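Local coordinates for DUF4783 domain-containing protein (Bacteroides fragilis, PDB 4OUQ) that is of unknown function but belongs to the NTF2-like clan, whose cone-shaped fold packs helices against a curved beta sheet, at residues Val10-Gly15 with Phe85-Phe90. Residues are numbered along the deposited sequence; the frame is centred on the assembly and turned at random.
Sequences VAFKKG and FRINCF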
loop_
_atom_site.group_PDB
_atom_site.type_symbol
_atom_site.label_atom_id
_atom_site.label_comp_id
_atom_site.label_asym_id
_atom_site.label_seq_id
_atom_site.Cartn_x
_atom_site.Cartn_y
_atom_site.Cartn_z
ATOM N N VAL A 10 1.419 -7.392 -6.642
ATOM C CA VAL A 10 2.740 -7.732 -7.200
ATOM C C VAL A 10 3.788 -6.781 -6.700
ATOM O O VAL A 10 4.873 -7.185 -6.300
ATOM C CB VAL A 10 2.696 -7.765 -8.761
ATOM C CG1 VAL A 10 4.097 -7.928 -9.326
ATOM C CG2 VAL A 10 1.716 -8.861 -9.242
ATOM N N ALA A 11 3.464 -5.489 -6.686
ATOM C CA ALA A 11 4.438 -4.499 -6.208
ATOM C C ALA A 11 4.783 -4.697 -4.729
ATOM O O ALA A 11 5.950 -4.664 -4.357
ATOM C CB ALA A 11 3.914 -3.097 -6.473
ATOM N N PHE A 12 3.802 -4.955 -3.915
ATOM C CA PHE A 12 4.068 -5.219 -2.479
ATOM C C PHE A 12 4.880 -6.487 -2.301
ATOM O O PHE A 12 5.801 -6.512 -1.492
ATOM C CB PHE A 12 2.788 -5.312 -1.693
ATOM C CG PHE A 12 2.254 -3.967 -1.209
ATOM C CD1 PHE A 12 2.933 -3.222 -0.196
ATOM C CD2 PHE A 12 1.063 -3.509 -1.637
ATOM C CE1 PHE A 12 2.437 -1.980 0.210
ATOM C CE2 PHE A 12 0.529 -2.284 -1.170
ATOM C CZ PHE A 12 1.242 -1.527 -0.304
ATOM N N LYS A 13 4.582 -7.530 -3.064
ATOM C CA LYS A 13 5.316 -8.784 -2.957
ATOM C C LYS A 13 6.844 -8.615 -3.223
ATOM O O LYS A 13 7.702 -9.382 -2.676
ATOM C CB LYS A 13 4.737 -9.804 -3.947
ATOM C CG LYS A 13 3.450 -10.490 -3.497
ATOM C CD LYS A 13 2.864 -11.371 -4.603
ATOM C CE LYS A 13 1.687 -12.181 -4.091
ATOM N NZ LYS A 13 2.143 -13.280 -3.203
ATOM N N LYS A 14 7.199 -7.632 -4.060
ATOM C CA LYS A 14 8.607 -7.325 -4.399
ATOM C C LYS A 14 9.211 -6.149 -3.607
ATOM O O LYS A 14 10.422 -5.857 -3.733
ATOM C CB LYS A 14 8.686 -7.006 -5.879
ATOM C CG LYS A 14 8.181 -8.121 -6.744
ATOM C CD LYS A 14 8.544 -7.929 -8.189
ATOM C CE LYS A 14 7.752 -6.814 -8.820
ATOM N NZ LYS A 14 8.046 -6.863 -10.261
ATOM N N GLY A 15 8.386 -5.423 -2.826
ATOM C CA GLY A 15 8.817 -4.210 -2.189
ATOM C C GLY A 15 9.268 -3.179 -3.195
ATOM O O GLY A 15 10.300 -2.545 -3.038
ATOM N N PHE A 85 4.637 -7.125 8.810
ATOM C CA PHE A 85 3.805 -5.912 8.890
ATOM C C PHE A 85 2.435 -6.239 8.346
ATOM O O PHE A 85 2.329 -6.878 7.283
ATOM C CB PHE A 85 4.425 -4.764 8.084
ATOM C CG PHE A 85 5.759 -4.284 8.603
ATOM C CD1 PHE A 85 6.941 -5.018 8.347
ATOM C CD2 PHE A 85 5.871 -3.125 9.360
ATOM C CE1 PHE A 85 8.146 -4.581 8.814
ATOM C CE2 PHE A 85 7.073 -2.684 9.797
ATOM C CZ PHE A 85 8.218 -3.425 9.555
ATOM N N ARG A 86 1.409 -5.644 8.955
ATOM C CA ARG A 86 0.070 -5.724 8.487
ATOM C C ARG A 86 -0.219 -4.474 7.642
ATOM O O ARG A 86 0.068 -3.384 8.067
ATOM C CB ARG A 86 -0.826 -5.807 9.643
ATOM C CG ARG A 86 -1.021 -7.251 10.152
ATOM C CD ARG A 86 -2.182 -8.005 9.478
ATOM N NE ARG A 86 -3.440 -7.309 9.744
ATOM C CZ ARG A 86 -3.865 -6.297 9.028
ATOM N NH1 ARG A 86 -3.315 -6.008 7.812
ATOM N NH2 ARG A 86 -4.916 -5.649 9.427
ATOM N N ILE A 87 -0.685 -4.684 6.435
ATOM C CA ILE A 87 -0.917 -3.620 5.427
ATOM C C ILE A 87 -2.429 -3.575 5.170
ATOM O O ILE A 87 -3.038 -4.633 4.782
ATOM C CB ILE A 87 -0.212 -3.930 4.036
ATOM C CG1 ILE A 87 1.283 -4.319 4.174
ATOM C CG2 ILE A 87 -0.331 -2.751 3.095
ATOM C CD1 ILE A 87 2.087 -3.372 5.042
ATOM N N ASN A 88 -3.029 -2.404 5.346
ATOM C CA ASN A 88 -4.378 -2.179 4.907
ATOM C C ASN A 88 -4.383 -1.104 3.877
ATOM O O ASN A 88 -3.956 0.014 4.134
ATOM C CB ASN A 88 -5.246 -1.795 6.043
ATOM C CG ASN A 88 -6.695 -1.878 5.699
ATOM O OD1 ASN A 88 -7.105 -1.669 4.542
ATOM N ND2 ASN A 88 -7.486 -2.210 6.676
ATOM N N CYS A 89 -4.793 -1.458 2.662
ATOM C CA CYS A 89 -4.678 -0.554 1.576
ATOM C C CYS A 89 -6.100 -0.318 0.975
ATOM O O CYS A 89 -6.879 -1.288 0.730
ATOM C CB CYS A 89 -3.615 -1.116 0.587
ATOM S SG CYS A 89 -3.330 -0.210 -0.929
ATOM N N PHE A 90 -6.469 0.966 0.826
ATOM C CA PHE A 90 -7.748 1.355 0.403
ATOM C C PHE A 90 -7.685 2.034 -0.935
ATOM O O PHE A 90 -6.773 2.765 -1.185
ATOM C CB PHE A 90 -8.390 2.329 1.407
ATOM C CG PHE A 90 -8.426 1.783 2.804
ATOM C CD1 PHE A 90 -7.313 1.889 3.636
ATOM C CD2 PHE A 90 -9.530 1.141 3.261
ATOM C CE1 PHE A 90 -7.337 1.349 4.913
ATOM C CE2 PHE A 90 -9.542 0.588 4.552
ATOM C CZ PHE A 90 -8.474 0.719 5.353
#
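Phe12, on the last turn of helix 6-14, faces Ile87 and Cys89 of strand 83-94; side chains hold the backbones apart, with Phe12 CA and Ile87 CA, the nearest pair, 9.5 Å from each other. No backbone bond joins the two segments. The helix ends in a Schellman motif at Gly15, which has positive phi and whose N donates to Phe12 O at 3.1 Å. On the sheet side, Ile87 and Cys89 alternate with Arg86 and Asn88, so both point their CB atoms toward the helix. With CG anti to its own carbonyl carbon (chi1 -86°), the Phe12 ring is carried out from the helix toward the strand. Its far end makes the contact: CZ lies 3.9 Å from Ile87 CG2, approached obliquely. Cys89 SG sits at the ring edge, near its plane, 4.4 Å from Phe12 CE2, in looser contact. Ile87 and Cys89 were each modelled in two conformers, and these distances, above all the long one to SG, hold for the conformer described. Phe12 also meets the ring of Phe60 on strand 57-67 and Leu20 of helix 17-21. With no hydrogen bond or charge pair between the segments, the contact is purely apolar; a single aromatic side chain bridges helix and curved sheet, as suits the hydrophobic interior of an NTF2-like fold.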